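Local coordinates for uncharacterized protein (Bacteroides fragilis, PDB 3NNG) that is of unknown function but contains a calcium-binding F5/8 type C domain, a beta-sandwich fold that in relatives often binds carbohydrates or membranes, at residues A42-I47 with F151-L156; S78-S83 with A121-A126; I96-E101 with P130-V135. The protein carries 1 engineered substitution. All coordinates share one frame; numbering follows the deposited sequence.

The three contacts illustrate how a discoidin-like jelly roll is closed by pairing segments far apart in sequence. Contact 1 has the widest span, joining the loop before strand 51-54 to strand 148-159 around a calcium ion; the segments of contacts 2 and 3 all fall between its two halves. Those two contacts alternate along the chain and share strand 124-144, which meets strand 71-79 in contact 2 and strand 93-100 in contact 3. Contacts 1 and 2 touch, their centres about 8 Å apart, whereas contact 3 lies on the other side of the chain's centre, its centre about 20 Å from that of contact 1. One sheet thus joins the calcium site to the corner of strand 124-144.

Contact 1: A42-I47 with F151-L156; sequences AIDGEI and FAEINL. With CA (calcium ion), chain C.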
loop_
_atom_site.group_PDB
_atom_site.type_symbol
_atom_site.label_atom_id
_atom_site.label_comp_id
_atom_site.label_asym_id
_atom_site.label_seq_id
_atom_site.Cartn_x
_atom_site.Cartn_y
_atom_site.Cartn_z
ATOM N N ALA A 42 -3.694 -5.359 6.133
ATOM C CA ALA A 42 -2.424 -4.872 5.584
ATOM C C ALA A 42 -1.631 -3.965 6.539
ATOM O O ALA A 42 -0.462 -3.656 6.276
ATOM C CB ALA A 42 -2.657 -4.150 4.259
ATOM N N ILE A 43 -2.259 -3.511 7.624
ATOM C CA ILE A 43 -1.583 -2.586 8.538
ATOM C C ILE A 43 -1.595 -3.051 9.999
ATOM O O ILE A 43 -1.572 -2.228 10.911
ATOM C CB ILE A 43 -2.176 -1.153 8.459
ATOM C CG1 ILE A 43 -3.672 -1.170 8.792
ATOM C CG2 ILE A 43 -1.946 -0.539 7.055
ATOM C CD1 ILE A 43 -4.192 0.159 9.317
ATOM N N ASP A 44 -1.628 -4.362 10.229
ATOM C CA ASP A 44 -1.737 -4.865 11.603
ATOM C C ASP A 44 -0.414 -5.364 12.189
ATOM O O ASP A 44 -0.373 -5.830 13.326
ATOM C CB ASP A 44 -2.827 -5.943 11.714
ATOM C CG ASP A 44 -2.502 -7.193 10.915
ATOM O OD1 ASP A 44 -1.368 -7.288 10.402
ATOM O OD2 ASP A 44 -3.378 -8.082 10.813
ATOM N N GLY A 45 0.661 -5.251 11.416
ATOM C CA GLY A 45 1.988 -5.618 11.878
ATOM C C GLY A 45 2.352 -7.081 11.710
ATOM O O GLY A 45 3.438 -7.488 12.119
ATOM N N GLU A 46 1.461 -7.867 11.102
ATOM C CA GLU A 46 1.636 -9.315 11.025
ATOM C C GLU A 46 1.826 -9.814 9.583
ATOM O O GLU A 46 0.992 -9.559 8.726
ATOM C CB GLU A 46 0.430 -10.005 11.657
ATOM C CG GLU A 46 0.370 -11.516 11.425
ATOM C CD GLU A 46 1.569 -12.227 12.021
ATOM O OE1 GLU A 46 2.237 -12.997 11.294
ATOM O OE2 GLU A 46 1.850 -12.003 13.214
ATOM N N ILE A 47 2.900 -10.546 9.308
ATOM C CA ILE A 47 3.151 -10.984 7.933
ATOM C C ILE A 47 2.134 -12.023 7.457
ATOM O O ILE A 47 1.837 -12.137 6.260
ATOM C CB ILE A 47 4.606 -11.501 7.733
ATOM C CG1 ILE A 47 4.906 -11.712 6.247
ATOM C CG2 ILE A 47 4.871 -12.784 8.564
ATOM C CD1 ILE A 47 5.223 -10.428 5.471
ATOM N N PHE A 151 -1.288 -7.564 -0.361
ATOM C CA PHE A 151 -0.042 -7.487 0.395
ATOM C C PHE A 151 -0.310 -7.602 1.886
ATOM O O PHE A 151 -1.386 -7.242 2.355
ATOM C CB PHE A 151 0.770 -6.227 0.059
ATOM C CG PHE A 151 -0.055 -4.960 -0.042
ATOM C CD1 PHE A 151 -0.199 -4.306 -1.258
ATOM C CD2 PHE A 151 -0.654 -4.406 1.086
ATOM C CE1 PHE A 151 -0.948 -3.136 -1.358
ATOM C CE2 PHE A 151 -1.398 -3.245 1.004
ATOM C CZ PHE A 151 -1.557 -2.601 -0.229
ATOM N N ALA A 152 0.663 -8.136 2.620
ATOM C CA ALA A 152 0.436 -8.491 4.012
ATOM C C ALA A 152 0.712 -7.308 4.902
ATOM O O ALA A 152 0.083 -7.143 5.932
ATOM C CB ALA A 152 1.288 -9.669 4.412
ATOM N N GLU A 153 1.647 -6.470 4.483
ATOM C CA GLU A 153 2.019 -5.310 5.265
ATOM C C GLU A 153 2.404 -4.175 4.347
ATOM O O GLU A 153 3.271 -4.336 3.497
ATOM C CB GLU A 153 3.201 -5.658 6.174
ATOM C CG GLU A 153 2.767 -6.424 7.408
ATOM C CD GLU A 153 1.853 -5.579 8.282
ATOM O OE1 GLU A 153 2.260 -4.461 8.655
ATOM O OE2 GLU A 153 0.734 -6.019 8.588
ATOM N N ILE A 154 1.745 -3.034 4.519
ATOM C CA ILE A 154 2.165 -1.801 3.879
ATOM C C ILE A 154 2.491 -0.752 4.939
ATOM O O ILE A 154 1.842 -0.686 5.983
ATOM C CB ILE A 154 1.088 -1.238 2.956
ATOM C CG1 ILE A 154 1.657 -0.046 2.178
ATOM C CG2 ILE A 154 -0.177 -0.850 3.768
ATOM C CD1 ILE A 154 0.787 0.370 1.002
ATOM N N ASN A 155 3.510 0.052 4.664
ATOM C CA ASN A 155 3.904 1.134 5.549
ATOM C C ASN A 155 4.135 2.398 4.756
ATOM O O ASN A 155 4.466 2.340 3.572
ATOM C CB ASN A 155 5.184 0.770 6.292
ATOM C CG ASN A 155 4.926 -0.165 7.443
ATOM O OD1 ASN A 155 4.518 0.264 8.523
ATOM N ND2 ASN A 155 5.144 -1.455 7.220
ATOM N N LEU A 156 3.947 3.539 5.407
ATOM C CA LEU A 156 4.319 4.812 4.811
ATOM C C LEU A 156 5.423 5.394 5.672
ATOM O O LEU A 156 5.444 5.168 6.886
ATOM C CB LEU A 156 3.115 5.762 4.758
ATOM C CG LEU A 156 2.224 5.785 3.511
ATOM C CD1 LEU A 156 2.020 4.400 2.916
ATOM C CD2 LEU A 156 0.853 6.467 3.817
HETATM CA CA CA C . -0.750 -8.136 8.005
#
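A calcium site of the F5/8 type C jelly roll is built here, where the loop 42-47 wraps round the carboxylate of Glu-153 at the irregular break in strand 148-159. Four ligands come from the two segments: Asp-44 OD1, Glu-46 O, Ala-152 O and Glu-153 OE2, with Glu-46 O lying 2.4 Å from the calcium ion. Leu-41 and Thr-49 complete the shell. Asp-44 OD1 and Glu-153 OE2 stand 3.1 Å apart because both bind the metal, and their carboxylate planes are only 3° from parallel although the side chains cross at about a right angle.

The loop also feeds its amides to Glu-153. OE2 receives weak, bent hydrogen bonds from the backbone N atoms of Asp-44, Gly-45 and Glu-46, that of Gly-45 being nearest at 2.9 Å. A bend at chi2 (-64°) folds the Glu-153 chain back to the ion, while OE1 forms a salt bridge with Arg-19, which helps fix the rotation of the carboxylate. Asp-44 OD1 closes an Asx turn by accepting from Glu-46 N, which approaches from above the carboxylate plane.

Beside the metal, the two chains are pinned by one straight bond, Ile-154 N to Ala-42 O at 2.9 Å, made in the carbonyl plane. Apolar contacts extend the join into the sandwich: the CG2 methyls of Ile-43 and Ile-154 meet at 3.7 Å, with Trp-64 against both residues, and Ala-42 CB rests at the edge of the Phe-151 ring, 3.6 Å from CE2.

Contact 2: S78-S83 with A121-A126; sequences SVTKQS and ADPQYA
Val-79 and Gln-124 form a hydrogen-bonded antiparallel pair at the place where strands 71-79 and 124-144 of the jelly-roll sheet run together. Val-79 N donates to Gln-124 O at 3.2 Å, and Gln-124 N returns a bond of 3.0 Å to Val-79 O, both donors lying nearly in line with the C=O they meet. Ser-78 and Tyr-125 are the adjoining non-hydrogen-bonded pair. Weaker CA-H...O contacts supplement this ladder: Ser-78 CA lies 3.1 Å from Gln-124 O, and Pro-123 CA approaches Val-79 O.

Side chains pack on the face that carries Ser-78 and Tyr-125. Ser-78 CB meets the tyrosine ring obliquely, 3.6 Å from CD1, while its hydroxyl is hydrogen-bonded to Tyr-157. Beyond the regular pairing, the CG2 methyl of Thr-80 crosses Pro-123 at a slant and comes 4.0 Å from its CB. With chi1 at 61°, OG1 of Thr-80 sits between the backbone N and the carbonyl carbon and donates to Lys-81 O, 2.8 Å away; this directs CG2 to the side of the backbone N, facing the proline.

Water takes over where the strands part. One molecule accepts from Lys-81 N at 2.9 Å and donates to Asp-122 O, joining two backbone groups too far apart to bond directly.

The chemistry therefore changes along the contact, from direct amide pairing to a proline-methyl contact and then a water bridge. The proline, having no N-H to offer, contributes a CH group and ring carbons, and the solvent molecule satisfies the amide and carbonyl beyond it.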
loop_
_atom_site.group_PDB
_atom_site.type_symbol
_atom_site.label_atom_id
_atom_site.label_comp_id
_atom_site.label_asym_id
_atom_site.label_seq_id
_atom_site.Cartn_x
_atom_site.Cartn_y
_atom_site.Cartn_z
ATOM N N SER A 78 6.342 1.084 1.593
ATOM C CA SER A 78 6.862 -0.258 1.434
ATOM C C SER A 78 5.738 -1.262 1.508
ATOM O O SER A 78 4.757 -1.063 2.237
ATOM C CB SER A 78 7.886 -0.569 2.524
ATOM O OG SER A 78 7.231 -0.794 3.760
ATOM N N VAL A 79 5.902 -2.352 0.760
ATOM C CA VAL A 79 4.941 -3.440 0.748
ATOM C C VAL A 79 5.698 -4.762 0.889
ATOM O O VAL A 79 6.893 -4.836 0.584
ATOM C CB VAL A 79 4.071 -3.409 -0.544
ATOM C CG1 VAL A 79 3.243 -2.124 -0.593
ATOM C CG2 VAL A 79 4.936 -3.510 -1.803
ATOM N N THR A 80 5.007 -5.789 1.381
ATOM C CA THR A 80 5.561 -7.140 1.479
ATOM C C THR A 80 4.844 -8.065 0.498
ATOM O O THR A 80 3.958 -7.628 -0.242
ATOM C CB THR A 80 5.368 -7.721 2.897
ATOM O OG1 THR A 80 3.966 -7.797 3.191
ATOM C CG2 THR A 80 6.060 -6.827 3.956
ATOM N N LYS A 81 5.231 -9.338 0.476
ATOM C CA LYS A 81 4.393 -10.343 -0.167
ATOM C C LYS A 81 2.980 -10.277 0.418
ATOM O O LYS A 81 2.774 -9.741 1.509
ATOM C CB LYS A 81 4.956 -11.741 0.101
ATOM C CG LYS A 81 5.010 -12.087 1.598
ATOM C CD LYS A 81 5.295 -13.578 1.781
ATOM C CE LYS A 81 5.367 -13.943 3.256
ATOM N NZ LYS A 81 5.626 -15.389 3.451
ATOM N N GLN A 82 2.005 -10.816 -0.304
ATOM C CA GLN A 82 0.746 -11.211 0.320
ATOM C C GLN A 82 0.938 -12.652 0.770
ATOM O O GLN A 82 1.751 -13.387 0.193
ATOM C CB GLN A 82 -0.436 -11.112 -0.657
ATOM C CG GLN A 82 -0.238 -11.800 -2.007
ATOM C CD GLN A 82 -0.390 -13.318 -1.933
ATOM O OE1 GLN A 82 -1.226 -13.835 -1.191
ATOM N NE2 GLN A 82 0.416 -14.034 -2.718
ATOM N N SER A 83 0.195 -13.070 1.786
ATOM C CA SER A 83 0.404 -14.403 2.352
ATOM C C SER A 83 -0.853 -15.257 2.293
ATOM O O SER A 83 -1.029 -16.150 3.110
ATOM C CB SER A 83 0.897 -14.302 3.798
ATOM O OG SER A 83 -0.013 -13.534 4.582
ATOM N N ALA A 121 9.677 -12.480 4.373
ATOM C CA ALA A 121 8.836 -11.422 4.934
ATOM C C ALA A 121 9.397 -10.015 4.689
ATOM O O ALA A 121 8.860 -9.027 5.183
ATOM C CB ALA A 121 8.652 -11.653 6.428
ATOM N N ASP A 122 10.485 -9.930 3.937
ATOM C CA ASP A 122 11.175 -8.659 3.742
ATOM C C ASP A 122 10.360 -7.717 2.851
ATOM O O ASP A 122 9.894 -8.126 1.794
ATOM C CB ASP A 122 12.553 -8.904 3.118
ATOM C CG ASP A 122 13.555 -7.810 3.452
ATOM O OD1 ASP A 122 13.688 -7.467 4.645
ATOM O OD2 ASP A 122 14.222 -7.306 2.520
ATOM N N PRO A 123 10.185 -6.451 3.281
ATOM C CA PRO A 123 9.498 -5.471 2.432
ATOM C C PRO A 123 10.418 -4.925 1.352
ATOM O O PRO A 123 11.628 -5.043 1.464
ATOM C CB PRO A 123 9.113 -4.346 3.399
ATOM C CG PRO A 123 9.786 -4.653 4.702
ATOM C CD PRO A 123 10.661 -5.857 4.540
ATOM N N GLN A 124 9.829 -4.360 0.305
ATOM C CA GLN A 124 10.566 -3.583 -0.670
ATOM C C GLN A 124 10.080 -2.152 -0.544
ATOM O O GLN A 124 8.912 -1.909 -0.249
ATOM C CB GLN A 124 10.348 -4.111 -2.092
ATOM C CG GLN A 124 10.908 -5.504 -2.304
ATOM C CD GLN A 124 10.596 -6.048 -3.667
ATOM O OE1 GLN A 124 10.776 -5.370 -4.681
ATOM N NE2 GLN A 124 10.116 -7.283 -3.707
ATOM N N TYR A 125 10.987 -1.210 -0.774
ATOM C CA TYR A 125 10.746 0.183 -0.485
ATOM C C TYR A 125 10.647 0.983 -1.773
ATOM O O TYR A 125 11.448 0.812 -2.690
ATOM C CB TYR A 125 11.861 0.715 0.413
ATOM C CG TYR A 125 11.998 -0.066 1.700
ATOM C CD1 TYR A 125 11.337 0.340 2.857
ATOM C CD2 TYR A 125 12.779 -1.210 1.760
ATOM C CE1 TYR A 125 11.455 -0.373 4.025
ATOM C CE2 TYR A 125 12.900 -1.931 2.928
ATOM C CZ TYR A 125 12.238 -1.508 4.053
ATOM O OH TYR A 125 12.354 -2.221 5.223
ATOM N N ALA A 126 9.643 1.843 -1.856
ATOM C CA ALA A 126 9.499 2.675 -3.035
ATOM C C ALA A 126 9.558 4.130 -2.596
ATOM O O ALA A 126 8.707 4.590 -1.838
ATOM C CB ALA A 126 8.198 2.373 -3.754
HETATM O O HOH W 1 7.757 -9.986 1.806
#

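Contact 3: I96-E101 with P130-V135; sequences IKVRKE and PPIPNV
Ile-132 opens the contact by setting its CD1 methyl 3.9 Å from CG2 of Val-98, the two side chains crossing at a slant between strand 93-100 and the bent part of strand 124-144. Its other branch, CG2, approaches the amino end of Lys-100.

At Pro-133 the chain turns a corner, and the carbonyl rather than the ring makes the closer approach: Pro-133 O lies 3.2 Å from Lys-100 CE. Bends at chi3 (100°) and chi4 (142°) fold the lysine chain along this corner, with NZ 4.2 Å from the ring atom CD of Pro-133.

Asn-134 supplies the polar link. Its carbonyl O accepts from Glu-101 N at 2.8 Å in a nearly straight bond, and the same oxygen receives a CA-H...O contact from Lys-100, 3.1 Å from its CA. Asn-134 and Val-135 together face one residue of strand 71-79, forming a G1 beta bulge.

Val-135 pairs with Lys-100 as a non-hydrogen-bonded antiparallel couple whose side chains diverge. The CG1 and CG2 methyls of Val-135 both press on Val-98 CB from one side, each 4.0 Å away, and the valines cross at about a right angle.

One backbone hydrogen bond thus joins the corner to the strand end, while Val-98 takes Ile-132 and Val-135 against its side chain. The lysine contributes largely through its methylene groups, packed beside the backbone carbonyls of the turn.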
loop_
_atom_site.group_PDB
_atom_site.type_symbol
_atom_site.label_atom_id
_atom_site.label_comp_id
_atom_site.label_asym_id
_atom_site.label_seq_id
_atom_site.Cartn_x
_atom_site.Cartn_y
_atom_site.Cartn_z
ATOM N N ILE A 96 0.538 5.283 -7.561
ATOM C CA ILE A 96 0.177 5.933 -6.303
ATOM C C ILE A 96 -0.561 7.252 -6.540
ATOM O O ILE A 96 -0.159 8.041 -7.388
ATOM C CB ILE A 96 1.443 6.250 -5.461
ATOM C CG1 ILE A 96 2.139 4.963 -5.008
ATOM C CG2 ILE A 96 1.098 7.126 -4.269
ATOM C CD1 ILE A 96 1.255 4.032 -4.216
ATOM N N LYS A 97 -1.629 7.489 -5.777
ATOM C CA LYS A 97 -2.254 8.806 -5.700
ATOM C C LYS A 97 -2.326 9.238 -4.243
ATOM O O LYS A 97 -2.584 8.417 -3.364
ATOM C CB LYS A 97 -3.666 8.805 -6.301
ATOM C CG LYS A 97 -3.724 8.420 -7.775
ATOM C CD LYS A 97 -5.078 8.765 -8.387
ATOM C CE LYS A 97 -4.938 9.125 -9.865
ATOM N NZ LYS A 97 -4.415 8.018 -10.727
ATOM N N VAL A 98 -2.108 10.529 -3.992
ATOM C CA VAL A 98 -2.287 11.095 -2.655
ATOM C C VAL A 98 -3.191 12.309 -2.719
ATOM O O VAL A 98 -3.366 12.912 -3.780
ATOM C CB VAL A 98 -0.946 11.516 -2.025
ATOM C CG1 VAL A 98 -0.016 10.310 -1.903
ATOM C CG2 VAL A 98 -0.287 12.584 -2.877
ATOM N N ARG A 99 -3.775 12.647 -1.575
ATOM C CA ARG A 99 -4.555 13.867 -1.418
ATOM C C ARG A 99 -3.952 14.630 -0.237
ATOM O O ARG A 99 -3.769 14.079 0.849
ATOM C CB ARG A 99 -6.028 13.533 -1.146
ATOM C CG ARG A 99 -6.997 14.690 -1.350
ATOM C CD ARG A 99 -8.419 14.290 -0.967
ATOM N NE ARG A 99 -8.466 13.686 0.367
ATOM C CZ ARG A 99 -8.407 14.364 1.512
ATOM N NH1 ARG A 99 -8.301 15.691 1.503
ATOM N NH2 ARG A 99 -8.441 13.711 2.675
ATOM N N LYS A 100 -3.618 15.891 -0.451
ATOM C CA LYS A 100 -3.036 16.680 0.617
ATOM C C LYS A 100 -4.146 17.212 1.509
ATOM O O LYS A 100 -5.282 17.395 1.055
ATOM C CB LYS A 100 -2.152 17.795 0.045
ATOM C CG LYS A 100 -0.907 17.244 -0.667
ATOM C CD LYS A 100 -0.299 18.239 -1.648
ATOM C CE LYS A 100 0.915 18.953 -1.051
ATOM N NZ LYS A 100 1.994 19.177 -2.064
ATOM N N GLU A 101 -3.822 17.426 2.783
ATOM C CA GLU A 101 -4.785 17.928 3.755
ATOM C C GLU A 101 -5.415 19.228 3.284
ATOM O O GLU A 101 -4.728 20.102 2.775
ATOM C CB GLU A 101 -4.120 18.143 5.107
ATOM C CG GLU A 101 -5.073 18.677 6.167
ATOM C CD GLU A 101 -4.504 18.571 7.571
ATOM O OE1 GLU A 101 -3.408 19.126 7.815
ATOM O OE2 GLU A 101 -5.153 17.927 8.429
ATOM N N PRO A 130 10.415 14.478 -4.773
ATOM C CA PRO A 130 10.818 14.748 -3.389
ATOM C C PRO A 130 9.674 14.303 -2.497
ATOM O O PRO A 130 8.598 14.017 -3.025
ATOM C CB PRO A 130 10.908 16.278 -3.337
ATOM C CG PRO A 130 10.967 16.724 -4.734
ATOM C CD PRO A 130 10.199 15.720 -5.528
ATOM N N PRO A 131 9.884 14.256 -1.177
ATOM C CA PRO A 131 8.774 13.871 -0.298
ATOM C C PRO A 131 7.565 14.787 -0.521
ATOM O O PRO A 131 7.737 15.981 -0.809
ATOM C CB PRO A 131 9.349 14.082 1.111
ATOM C CG PRO A 131 10.850 14.095 0.934
ATOM C CD PRO A 131 11.081 14.681 -0.425
ATOM N N ILE A 132 6.360 14.239 -0.383
ATOM C CA ILE A 132 5.148 15.034 -0.550
ATOM C C ILE A 132 4.582 15.486 0.787
ATOM O O ILE A 132 4.092 14.671 1.564
ATOM C CB ILE A 132 4.057 14.261 -1.294
ATOM C CG1 ILE A 132 4.587 13.734 -2.634
ATOM C CG2 ILE A 132 2.822 15.155 -1.483
ATOM C CD1 ILE A 132 3.615 12.798 -3.348
ATOM N N PRO A 133 4.629 16.797 1.051
ATOM C CA PRO A 133 4.157 17.374 2.321
ATOM C C PRO A 133 2.641 17.283 2.501
ATOM O O PRO A 133 1.903 17.328 1.517
ATOM C CB PRO A 133 4.587 18.844 2.227
ATOM C CG PRO A 133 5.647 18.886 1.142
ATOM C CD PRO A 133 5.231 17.815 0.170
ATOM N N ASN A 134 2.203 17.134 3.749
ATOM C CA ASN A 134 0.777 17.160 4.127
ATOM C C ASN A 134 -0.123 16.110 3.473
ATOM O O ASN A 134 -1.286 16.385 3.170
ATOM C CB ASN A 134 0.164 18.555 3.912
ATOM C CG ASN A 134 1.062 19.691 4.408
ATOM O OD1 ASN A 134 1.576 19.662 5.526
ATOM N ND2 ASN A 134 1.236 20.708 3.568
ATOM N N VAL A 135 0.392 14.904 3.251
ATOM C CA VAL A 135 -0.458 13.852 2.702
ATOM C C VAL A 135 -1.495 13.441 3.745
ATOM O O VAL A 135 -1.137 13.000 4.839
ATOM C CB VAL A 135 0.353 12.633 2.238
ATOM C CG1 VAL A 135 -0.571 11.471 1.950
ATOM C CG2 VAL A 135 1.186 12.986 0.978
#